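Local coordinates for putative nucleoprotein (Infectious salmon anemia virus, PDB 4EWC) that encapsidates the negative-strand viral RNA genome, shielding it from nucleases and forming the ribonucleoprotein template for transcription and replication, at residues M171-M181 with P392-Y400. Residues are numbered along the deposited sequence; the frame is centred on the assembly and turned at random.
Sequences MSIWQNGQAIM and PPISSLMMY. Unlike the reference sequence in segment 171-181: Met181 (reference Ile).
Ser395 meets Gly177 where the opening turns of helices 174-188 and 394-402 cross, the short segments at 90° with their axes 8.2 Å apart. The close approach depends on the glycine, which has no side chain to hold the backbones apart: the two CA atoms, Gly177 CA and Ser395 CA, lie 4.5 Å from each other, and the serine enters as a knob among Met171, Trp174, Asn176 and Gly177. With its OG anti to its own carbonyl carbon (chi1 -77°), Ser395 turns the hydroxyl toward the start of the facing helix, where the turn before it and Gly177 N come together. There OG donates to Met171 O at 2.9 Å, coming from above the carbonyl plane, and accepts a weak, bent bond from Gly177 N. A water bridges the backbones nearby, donating to Trp174 O and accepting from Ser395 N. Beside this polar centre, Ile394 CG2 presses on the glycine backbone, while its other branch ends with CD1 3.7 Å from Met181 CG, the two side chains crossing at about a right angle. The bend of Met398 at its last torsion (chi3 103°) brings CE against Met171 CE, also at 3.7 Å and with the chains likewise crossed, and Met398 meets Ile180 CD1 tip to tip; Phe155 and Leu158 of helix 142-162 also pack on Met398.

On the looser side, the partly exposed Met399 brings SE to Ser172 CB at 3.6 Å. Pro393 CB only grazes the edge of the Trp174 ring, 4.2 Å from CD1. Helix 253-269 adds Val268 against Ile394 and Gln178, tying this crossing into the helical body of the nucleoprotein. The chemistry implies a division of labour: apolar chains fill the flanks, whereas a buried hydroxyl, used as both donor and acceptor, links the first turn of helix 394-402 to the turn leading into helix 174-188 and, weakly, to the backbone of that helix.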
loop_
_atom_site.group_PDB
_atom_site.type_symbol
_atom_site.label_atom_id
_atom_site.label_comp_id
_atom_site.label_asym_id
_atom_site.label_seq_id
_atom_site.Cartn_x
_atom_site.Cartn_y
_atom_site.Cartn_z
HETATM N N MSE A 171 -14.223 -21.152 -24.917
HETATM C CA MSE A 171 -14.658 -19.774 -24.860
HETATM C C MSE A 171 -14.768 -19.253 -23.422
HETATM O O MSE A 171 -14.846 -18.051 -23.200
HETATM C CB MSE A 171 -15.963 -19.574 -25.625
HETATM C CG MSE A 171 -15.746 -19.258 -27.091
HETATM SE SE MSE A 171 -17.336 -19.347 -28.324
HETATM C CE MSE A 171 -18.594 -18.258 -27.267
ATOM N N SER A 172 -14.774 -20.146 -22.440
ATOM C CA SER A 172 -14.825 -19.711 -21.042
ATOM C C SER A 172 -13.415 -19.435 -20.482
ATOM O O SER A 172 -13.251 -18.972 -19.347
ATOM C CB SER A 172 -15.591 -20.727 -20.164
ATOM O OG SER A 172 -14.917 -21.964 -20.094
ATOM N N ILE A 173 -12.405 -19.708 -21.295
ATOM C CA ILE A 173 -11.032 -19.467 -20.892
ATOM C C ILE A 173 -10.601 -18.041 -21.214
ATOM O O ILE A 173 -10.669 -17.593 -22.367
ATOM C CB ILE A 173 -10.074 -20.464 -21.543
ATOM C CG1 ILE A 173 -10.426 -21.873 -21.083
ATOM C CG2 ILE A 173 -8.625 -20.131 -21.181
ATOM C CD1 ILE A 173 -9.809 -22.987 -21.924
ATOM N N TRP A 174 -10.150 -17.351 -20.171
ATOM C CA TRP A 174 -9.760 -15.943 -20.231
ATOM C C TRP A 174 -8.943 -15.556 -21.462
ATOM O O TRP A 174 -9.341 -14.672 -22.224
ATOM C CB TRP A 174 -8.997 -15.567 -18.967
ATOM C CG TRP A 174 -8.621 -14.172 -18.982
ATOM C CD1 TRP A 174 -9.426 -13.116 -18.727
ATOM C CD2 TRP A 174 -7.332 -13.640 -19.305
ATOM N NE1 TRP A 174 -8.722 -11.945 -18.859
ATOM C CE2 TRP A 174 -7.432 -12.240 -19.215
ATOM C CE3 TRP A 174 -6.102 -14.213 -19.654
ATOM C CZ2 TRP A 174 -6.342 -11.396 -19.454
ATOM C CZ3 TRP A 174 -5.040 -13.377 -19.902
ATOM C CH2 TRP A 174 -5.166 -11.978 -19.792
ATOM N N GLN A 175 -7.820 -16.240 -21.654
ATOM C CA GLN A 175 -6.949 -16.004 -22.803
ATOM C C GLN A 175 -7.725 -15.967 -24.098
ATOM O O GLN A 175 -7.365 -15.223 -25.010
ATOM C CB GLN A 175 -5.858 -17.083 -22.926
ATOM C CG GLN A 175 -4.690 -16.956 -21.978
ATOM C CD GLN A 175 -4.980 -17.592 -20.640
ATOM O OE1 GLN A 175 -6.131 -17.924 -20.331
ATOM N NE2 GLN A 175 -3.934 -17.781 -19.836
ATOM N N ASN A 176 -8.784 -16.775 -24.182
ATOM C CA ASN A 176 -9.521 -16.906 -25.434
ATOM C C ASN A 176 -10.446 -15.702 -25.748
ATOM O O ASN A 176 -10.540 -15.257 -26.906
ATOM C CB ASN A 176 -10.238 -18.250 -25.502
ATOM C CG ASN A 176 -9.266 -19.452 -25.530
ATOM O OD1 ASN A 176 -8.209 -19.403 -26.148
ATOM N ND2 ASN A 176 -9.642 -20.532 -24.850
ATOM N N GLY A 177 -11.119 -15.171 -24.727
ATOM C CA GLY A 177 -11.816 -13.912 -24.881
ATOM C C GLY A 177 -10.921 -12.793 -25.421
ATOM O O GLY A 177 -11.283 -12.098 -26.371
ATOM N N GLN A 178 -9.757 -12.612 -24.802
ATOM C CA GLN A 178 -8.745 -11.679 -25.303
ATOM C C GLN A 178 -8.424 -11.924 -26.766
ATOM O O GLN A 178 -8.349 -10.992 -27.568
ATOM C CB GLN A 178 -7.446 -11.841 -24.520
ATOM C CG GLN A 178 -7.568 -11.541 -23.057
ATOM C CD GLN A 178 -8.043 -10.137 -22.817
ATOM O OE1 GLN A 178 -7.306 -9.181 -23.050
ATOM N NE2 GLN A 178 -9.294 -9.998 -22.342
ATOM N N ALA A 179 -8.213 -13.194 -27.091
ATOM C CA ALA A 179 -7.854 -13.592 -28.441
ATOM C C ALA A 179 -8.958 -13.239 -29.443
ATOM O O ALA A 179 -8.674 -12.804 -30.558
ATOM C CB ALA A 179 -7.533 -15.076 -28.477
ATOM N N ILE A 180 -10.210 -13.421 -29.032
ATOM C CA ILE A 180 -11.364 -13.140 -29.881
ATOM C C ILE A 180 -11.472 -11.640 -30.231
ATOM O O ILE A 180 -11.637 -11.275 -31.395
ATOM C CB ILE A 180 -12.659 -13.716 -29.235
ATOM C CG1 ILE A 180 -12.672 -15.244 -29.414
ATOM C CG2 ILE A 180 -13.913 -13.103 -29.817
ATOM C CD1 ILE A 180 -13.645 -15.992 -28.509
HETATM N N MSE A 181 -11.339 -10.766 -29.238
HETATM C CA MSE A 181 -11.354 -9.332 -29.512
HETATM C C MSE A 181 -10.183 -8.878 -30.405
HETATM O O MSE A 181 -10.338 -7.979 -31.230
HETATM C CB MSE A 181 -11.335 -8.509 -28.217
HETATM C CG MSE A 181 -12.583 -8.529 -27.403
HETATM SE SE MSE A 181 -14.218 -8.118 -28.431
HETATM C CE MSE A 181 -13.766 -6.461 -29.327
ATOM N N PRO A 392 -16.421 -6.170 -17.517
ATOM C CA PRO A 392 -15.869 -7.442 -17.013
ATOM C C PRO A 392 -14.985 -8.073 -18.072
ATOM O O PRO A 392 -14.993 -7.612 -19.214
ATOM C CB PRO A 392 -17.129 -8.298 -16.825
ATOM C CG PRO A 392 -18.107 -7.753 -17.844
ATOM C CD PRO A 392 -17.870 -6.281 -17.807
ATOM N N PRO A 393 -14.222 -9.093 -17.713
ATOM C CA PRO A 393 -13.478 -9.869 -18.713
ATOM C C PRO A 393 -14.355 -10.319 -19.884
ATOM O O PRO A 393 -15.530 -10.681 -19.707
ATOM C CB PRO A 393 -13.018 -11.100 -17.930
ATOM C CG PRO A 393 -12.827 -10.567 -16.547
ATOM C CD PRO A 393 -13.844 -9.447 -16.343
ATOM N N ILE A 394 -13.754 -10.303 -21.069
ATOM C CA ILE A 394 -14.414 -10.636 -22.318
ATOM C C ILE A 394 -15.177 -11.951 -22.243
ATOM O O ILE A 394 -16.383 -11.989 -22.479
ATOM C CB ILE A 394 -13.388 -10.656 -23.484
ATOM C CG1 ILE A 394 -12.821 -9.257 -23.686
ATOM C CG2 ILE A 394 -14.030 -11.150 -24.769
ATOM C CD1 ILE A 394 -13.900 -8.205 -23.944
ATOM N N SER A 395 -14.464 -13.016 -21.894
ATOM C CA SER A 395 -15.069 -14.345 -21.740
ATOM C C SER A 395 -16.254 -14.329 -20.798
ATOM O O SER A 395 -17.323 -14.854 -21.129
ATOM C CB SER A 395 -14.042 -15.373 -21.272
ATOM O OG SER A 395 -13.216 -15.762 -22.348
ATOM N N SER A 396 -16.060 -13.718 -19.633
ATOM C CA SER A 396 -17.136 -13.565 -18.657
ATOM C C SER A 396 -18.347 -12.943 -19.328
ATOM O O SER A 396 -19.470 -13.408 -19.174
ATOM C CB SER A 396 -16.677 -12.701 -17.485
ATOM O OG SER A 396 -15.699 -13.382 -16.706
ATOM N N LEU A 397 -18.092 -11.894 -20.098
ATOM C CA LEU A 397 -19.141 -11.148 -20.781
ATOM C C LEU A 397 -19.881 -12.035 -21.806
ATOM O O LEU A 397 -21.108 -12.052 -21.840
ATOM C CB LEU A 397 -18.527 -9.914 -21.437
ATOM C CG LEU A 397 -19.340 -8.689 -21.866
ATOM C CD1 LEU A 397 -20.469 -8.385 -20.911
ATOM C CD2 LEU A 397 -18.422 -7.471 -21.982
HETATM N N MSE A 398 -19.132 -12.805 -22.585
HETATM C CA MSE A 398 -19.724 -13.716 -23.544
HETATM C C MSE A 398 -20.549 -14.768 -22.850
HETATM O O MSE A 398 -21.673 -15.056 -23.301
HETATM C CB MSE A 398 -18.611 -14.354 -24.362
HETATM C CG MSE A 398 -18.170 -13.414 -25.478
HETATM SE SE MSE A 398 -16.484 -14.041 -26.270
HETATM C CE MSE A 398 -17.212 -14.841 -27.908
HETATM N N MSE A 399 -20.030 -15.349 -21.775
HETATM C CA MSE A 399 -20.766 -16.363 -21.008
HETATM C C MSE A 399 -22.079 -15.807 -20.458
HETATM O O MSE A 399 -23.119 -16.445 -20.535
HETATM C CB MSE A 399 -19.928 -16.878 -19.828
HETATM C CG MSE A 399 -18.907 -17.922 -20.169
HETATM SE SE MSE A 399 -17.872 -18.439 -18.559
HETATM C CE MSE A 399 -19.368 -19.003 -17.413
ATOM N N TYR A 400 -21.994 -14.617 -19.878
ATOM C CA TYR A 400 -23.109 -14.009 -19.174
ATOM C C TYR A 400 -24.250 -13.789 -20.154
ATOM O O TYR A 400 -25.400 -14.124 -19.860
ATOM C CB TYR A 400 -22.641 -12.721 -18.505
ATOM C CG TYR A 400 -23.691 -11.945 -17.752
ATOM C CD1 TYR A 400 -23.968 -12.222 -16.420
ATOM C CD2 TYR A 400 -24.382 -10.913 -18.363
ATOM C CE1 TYR A 400 -24.923 -11.506 -15.725
ATOM C CE2 TYR A 400 -25.336 -10.192 -17.683
ATOM C CZ TYR A 400 -25.611 -10.495 -16.368
ATOM O OH TYR A 400 -26.578 -9.777 -15.691
HETATM O O HOH W 1 -11.668 -12.768 -21.256
#